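Local coordinates for protein pyruvate formate-lyase 2 (Archaeoglobus fulgidus, PDB 2F3O) that is a glycyl radical enzyme of unknown function, related to pyruvate formate-lyase and glycerol dehydratase, and probably acts as a lyase by radical chemistry, at residues Pro70-Ala75 with Thr311-Pro316; Ser327-Asn332 with Arg363-Asn368. One frame throughout, in Å; residues are numbered along the deposited sequence.

Contact 1 (Pro70-Ala75 with Thr311-Pro316); sequences PNPPGA and TNEIVP
G74 meets the backbone on both sides of I314. Its N donates to E313 O at 2.9 Å, with an N-H...O angle of 156°. G74 O in turn takes a weak bond from V315 N, at 3.0 Å. This is a single parallel bridge between G74 and I314, and the two chains run within 12° of each other. Strand 74-75 uses its other edge for R18 and S20, in the small parallel sheet with strand 18-19. The loop after helix 297-310 therefore adds one further pairing beside that sheet. E313 has the largest buried area here. Its side chain lies alongside the P72 ring and points the same way, with CG 3.7 Å from P72 CB. CG sits anti to the carbonyl carbon (chi1 -65°) and the chain runs on extended past the proline. Its carboxylate is gripped beyond the contact, where OE1 accepts a bond from M68 N. V315 rests its CG1 methyl 3.8 Å from G74 O. Next to it, A75 CA brings a CA-H...O contact to V315 O, at 3.3 Å.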
loop_
_atom_site.group_PDB
_atom_site.type_symbol
_atom_site.label_atom_id
_atom_site.label_comp_id
_atom_site.label_asym_id
_atom_site.label_seq_id
_atom_site.Cartn_x
_atom_site.Cartn_y
_atom_site.Cartn_z
ATOM N N PRO A 70 -40.310 24.071 -3.983
ATOM C CA PRO A 70 -41.491 24.647 -4.632
ATOM C C PRO A 70 -42.043 25.724 -3.739
ATOM O O PRO A 70 -41.983 25.582 -2.529
ATOM C CB PRO A 70 -42.487 23.492 -4.673
ATOM C CG PRO A 70 -41.718 22.271 -4.416
ATOM C CD PRO A 70 -40.536 22.664 -3.602
ATOM N N ASN A 71 -42.566 26.779 -4.349
ATOM C CA ASN A 71 -43.018 27.987 -3.649
ATOM C C ASN A 71 -42.090 28.515 -2.531
ATOM O O ASN A 71 -42.302 28.232 -1.341
ATOM C CB ASN A 71 -44.461 27.833 -3.158
ATOM C CG ASN A 71 -45.039 29.147 -2.650
ATOM O OD1 ASN A 71 -45.580 29.211 -1.538
ATOM N ND2 ASN A 71 -44.901 30.213 -3.451
ATOM N N PRO A 72 -41.068 29.294 -2.928
ATOM C CA PRO A 72 -39.911 29.798 -2.186
ATOM C C PRO A 72 -40.231 30.751 -1.011
ATOM O O PRO A 72 -41.394 30.981 -0.722
ATOM C CB PRO A 72 -39.055 30.430 -3.284
ATOM C CG PRO A 72 -39.557 29.834 -4.548
ATOM C CD PRO A 72 -41.015 29.742 -4.322
ATOM N N PRO A 73 -39.226 31.442 -0.444
ATOM C CA PRO A 73 -38.686 31.257 0.880
ATOM C C PRO A 73 -39.185 30.035 1.622
ATOM O O PRO A 73 -40.376 29.905 1.901
ATOM C CB PRO A 73 -39.053 32.574 1.573
ATOM C CG PRO A 73 -38.952 33.605 0.433
ATOM C CD PRO A 73 -38.852 32.792 -0.895
ATOM N N GLY A 74 -38.248 29.145 1.942
ATOM C CA GLY A 74 -38.560 27.979 2.750
ATOM C C GLY A 74 -37.414 27.169 3.330
ATOM O O GLY A 74 -36.236 27.465 3.098
ATOM N N ALA A 75 -37.780 26.141 4.096
ATOM C CA ALA A 75 -36.823 25.199 4.671
ATOM C C ALA A 75 -36.966 23.817 4.037
ATOM O O ALA A 75 -38.075 23.304 3.933
ATOM C CB ALA A 75 -37.026 25.102 6.162
ATOM N N THR A 311 -30.273 32.276 -4.333
ATOM C CA THR A 311 -29.732 31.663 -3.103
ATOM C C THR A 311 -30.427 32.110 -1.809
ATOM O O THR A 311 -30.130 31.592 -0.735
ATOM C CB THR A 311 -28.225 31.882 -2.930
ATOM O OG1 THR A 311 -27.994 33.186 -2.396
ATOM C CG2 THR A 311 -27.496 31.729 -4.253
ATOM N N ASN A 312 -31.356 33.058 -1.916
ATOM C CA ASN A 312 -32.184 33.477 -0.790
ATOM C C ASN A 312 -33.440 32.636 -0.607
ATOM O O ASN A 312 -34.219 32.896 0.303
ATOM C CB ASN A 312 -32.622 34.918 -0.972
ATOM C CG ASN A 312 -31.513 35.893 -0.735
ATOM O OD1 ASN A 312 -31.242 36.270 0.403
ATOM N ND2 ASN A 312 -30.879 36.341 -1.818
ATOM N N GLU A 313 -33.650 31.650 -1.473
ATOM C CA GLU A 313 -34.827 30.803 -1.377
ATOM C C GLU A 313 -34.784 29.843 -0.186
ATOM O O GLU A 313 -35.831 29.390 0.281
ATOM C CB GLU A 313 -35.089 30.068 -2.697
ATOM C CG GLU A 313 -35.453 30.995 -3.843
ATOM C CD GLU A 313 -35.547 30.288 -5.199
ATOM O OE1 GLU A 313 -35.410 29.050 -5.247
ATOM O OE2 GLU A 313 -35.766 30.977 -6.221
ATOM N N ILE A 314 -33.594 29.533 0.323
ATOM C CA ILE A 314 -33.526 28.696 1.521
ATOM C C ILE A 314 -33.197 29.432 2.802
ATOM O O ILE A 314 -32.513 30.443 2.840
ATOM C CB ILE A 314 -32.634 27.412 1.412
ATOM C CG1 ILE A 314 -31.160 27.751 1.225
ATOM C CG2 ILE A 314 -33.116 26.499 0.329
ATOM C CD1 ILE A 314 -30.247 26.576 1.501
ATOM N N VAL A 315 -33.712 28.845 3.855
ATOM C CA VAL A 315 -33.686 29.384 5.169
ATOM C C VAL A 315 -33.677 28.050 5.923
ATOM O O VAL A 315 -34.284 27.078 5.464
ATOM C CB VAL A 315 -34.964 30.279 5.365
ATOM C CG1 VAL A 315 -36.034 29.611 6.218
ATOM C CG2 VAL A 315 -34.590 31.622 5.935
ATOM N N PRO A 316 -32.926 27.955 7.025
ATOM C CA PRO A 316 -32.620 26.637 7.602
ATOM C C PRO A 316 -33.761 26.020 8.412
ATOM O O PRO A 316 -34.572 26.736 8.950
ATOM C CB PRO A 316 -31.433 26.942 8.499
ATOM C CG PRO A 316 -31.661 28.362 8.921
ATOM C CD PRO A 316 -32.329 29.056 7.790
#

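Contact 2 (Ser327-Asn332 with Arg363-Asn368); sequences SGQATN and RLRQPN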
loop_
_atom_site.group_PDB
_atom_site.type_symbol
_atom_site.label_atom_id
_atom_site.label_comp_id
_atom_site.label_asym_id
_atom_site.label_seq_id
_atom_site.Cartn_x
_atom_site.Cartn_y
_atom_site.Cartn_z
ATOM N N SER A 327 -28.384 31.413 15.232
ATOM C CA SER A 327 -29.389 32.453 14.952
ATOM C C SER A 327 -29.026 33.284 13.742
ATOM O O SER A 327 -27.853 33.540 13.495
ATOM C CB SER A 327 -29.526 33.399 16.150
ATOM O OG SER A 327 -30.849 33.895 16.269
ATOM N N GLY A 328 -30.022 33.705 12.981
ATOM C CA GLY A 328 -29.747 34.557 11.848
ATOM C C GLY A 328 -29.851 33.876 10.516
ATOM O O GLY A 328 -29.216 34.305 9.550
ATOM N N GLN A 329 -30.650 32.816 10.480
ATOM C CA GLN A 329 -31.011 32.131 9.238
ATOM C C GLN A 329 -29.802 31.696 8.413
ATOM O O GLN A 329 -29.651 32.066 7.243
ATOM C CB GLN A 329 -31.944 33.003 8.403
ATOM C CG GLN A 329 -33.231 33.348 9.109
ATOM C CD GLN A 329 -34.120 34.223 8.264
ATOM O OE1 GLN A 329 -33.649 35.137 7.579
ATOM N NE2 GLN A 329 -35.419 33.951 8.301
ATOM N N ALA A 330 -28.930 30.927 9.050
ATOM C CA ALA A 330 -27.630 30.620 8.487
ATOM C C ALA A 330 -27.706 29.424 7.565
ATOM O O ALA A 330 -28.010 28.311 7.984
ATOM C CB ALA A 330 -26.668 30.359 9.598
ATOM N N THR A 331 -27.463 29.659 6.290
ATOM C CA THR A 331 -27.351 28.563 5.348
ATOM C C THR A 331 -26.001 28.699 4.662
ATOM O O THR A 331 -25.163 27.803 4.744
ATOM C CB THR A 331 -28.489 28.567 4.318
ATOM O OG1 THR A 331 -28.572 29.851 3.684
ATOM C CG2 THR A 331 -29.808 28.252 4.998
ATOM N N ASN A 332 -25.820 29.827 3.982
ATOM C CA ASN A 332 -24.516 30.302 3.558
ATOM C C ASN A 332 -23.892 29.671 2.341
ATOM O O ASN A 332 -22.768 29.179 2.409
ATOM C CB ASN A 332 -23.545 30.382 4.733
ATOM C CG ASN A 332 -23.929 31.464 5.682
ATOM O OD1 ASN A 332 -23.956 32.614 5.295
ATOM N ND2 ASN A 332 -24.280 31.112 6.908
ATOM N N ARG A 363 -27.913 43.895 -1.493
ATOM C CA ARG A 363 -27.908 43.903 -0.023
ATOM C C ARG A 363 -28.833 42.908 0.654
ATOM O O ARG A 363 -29.464 43.249 1.650
ATOM C CB ARG A 363 -28.195 45.296 0.514
ATOM C CG ARG A 363 -27.366 46.306 -0.165
ATOM C CD ARG A 363 -27.176 47.534 0.646
ATOM N NE ARG A 363 -26.013 48.268 0.164
ATOM C CZ ARG A 363 -25.604 49.420 0.680
ATOM N NH1 ARG A 363 -26.271 49.957 1.689
ATOM N NH2 ARG A 363 -24.512 50.008 0.213
ATOM N N LEU A 364 -28.919 41.698 0.102
ATOM C CA LEU A 364 -29.752 40.644 0.667
ATOM C C LEU A 364 -28.920 39.778 1.597
ATOM O O LEU A 364 -27.688 39.872 1.583
ATOM C CB LEU A 364 -30.328 39.789 -0.446
ATOM C CG LEU A 364 -31.169 40.550 -1.459
ATOM C CD1 LEU A 364 -31.405 39.691 -2.687
ATOM C CD2 LEU A 364 -32.494 40.972 -0.826
ATOM N N ARG A 365 -29.575 38.915 2.376
ATOM C CA ARG A 365 -28.861 38.052 3.322
ATOM C C ARG A 365 -27.964 37.020 2.643
ATOM O O ARG A 365 -27.039 36.490 3.264
ATOM C CB ARG A 365 -29.824 37.347 4.287
ATOM C CG ARG A 365 -30.782 36.367 3.635
ATOM C CD ARG A 365 -31.585 35.524 4.653
ATOM N NE ARG A 365 -31.002 34.205 4.946
ATOM C CZ ARG A 365 -31.152 33.115 4.188
ATOM N NH1 ARG A 365 -31.841 33.167 3.059
ATOM N NH2 ARG A 365 -30.594 31.967 4.544
ATOM N N GLN A 366 -28.228 36.739 1.369
ATOM C CA GLN A 366 -27.539 35.646 0.724
ATOM C C GLN A 366 -27.253 35.757 -0.764
ATOM O O GLN A 366 -28.159 36.031 -1.554
ATOM C CB GLN A 366 -28.313 34.318 0.887
ATOM C CG GLN A 366 -28.218 33.595 2.220
ATOM C CD GLN A 366 -26.854 33.045 2.531
ATOM O OE1 GLN A 366 -26.101 32.707 1.642
ATOM N NE2 GLN A 366 -26.541 32.929 3.811
ATOM N N PRO A 367 -25.969 35.799 -1.111
ATOM C CA PRO A 367 -25.013 34.724 -1.022
ATOM C C PRO A 367 -24.024 35.265 0.027
ATOM O O PRO A 367 -24.025 36.464 0.334
ATOM C CB PRO A 367 -24.387 34.671 -2.419
ATOM C CG PRO A 367 -24.883 35.860 -3.125
ATOM C CD PRO A 367 -25.546 36.773 -2.119
ATOM N N ASN A 368 -23.216 34.415 0.630
ATOM C CA ASN A 368 -22.220 34.959 1.507
ATOM C C ASN A 368 -21.072 35.331 0.630
ATOM O O ASN A 368 -20.341 34.461 0.193
ATOM C CB ASN A 368 -21.775 33.940 2.540
ATOM C CG ASN A 368 -21.225 34.599 3.775
ATOM O OD1 ASN A 368 -20.892 35.776 3.756
ATOM N ND2 ASN A 368 -21.140 33.852 4.861
#
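The backbones of Q329 and R365 stand 8.6 Å apart at their CA atoms, and the two loops draw in to 5.6 Å between the CA atoms of N332 and N368. Side chains bridge the wider end. R365 presents the edge of its guanidinium to Q329 O. Of its two bonds across the contact, the one from NH2 is the stronger, 2.9 Å to Q329 O with an N-H...O angle of 158°. NE adds a weak one to the same oxygen at 3.4 Å. The oxygen lies close to the guanidinium plane. A bend at chi3 (-95°) turns the guanidinium away from the line of its own chain. The R365 and Q329 side chains cross at about a right angle. T331 CG2 also lies at the guanidinium edge, 3.8 Å from R365 NH2, while Q366 CG sits over the centre of one face. Outside the contact, R365 NH1 bonds I314 O, and the Q329 amide is held by N99.

Q366 is bent at chi2 and brings its amide back against N332. Q366 NE2 donates to N332 OD1 at 3.0 Å. The donor stands above the N332 carbonyl plane, and the two amide planes are 63° apart. The N368 side chain approaches the same oxygen, with ND2 3.1 Å from N332 OD1. ND2 of N368 bonds the O of G752, the predicted site of the glycyl radical, and R749 holds its OD1. N332 ND2 bonds a glycerol, probably from the crystallisation liquor, and this end of the contact lies close to that glycine.

The chemistry is that of a buried polar seam. N-H groups of 363-368 bond to carbonyl oxygens of 327-332. R365 and N332 also bond outside the contact, as N368 does, which is consistent with the loops being held beside the predicted radical site.

Contact 1 closes before contact 2 opens along the chain, and their centres are 11 Å apart. Helix 322-325 lies between 311-316 and 327-332. The two contacts touch directly, where R365 of contact 2 meets the 311-316 loop of contact 1. T311 and N312 also pack on Q366. Contact 2 sits where strands 334-338 and 368-373 begin, side by side and parallel in the five-stranded sheet, with helix 350-362 as the crossover. Contact 1 joins the N-terminal part to the loop after helix 297-310. Together they link the N-terminal part, through R365, to the loops at the predicted radical site.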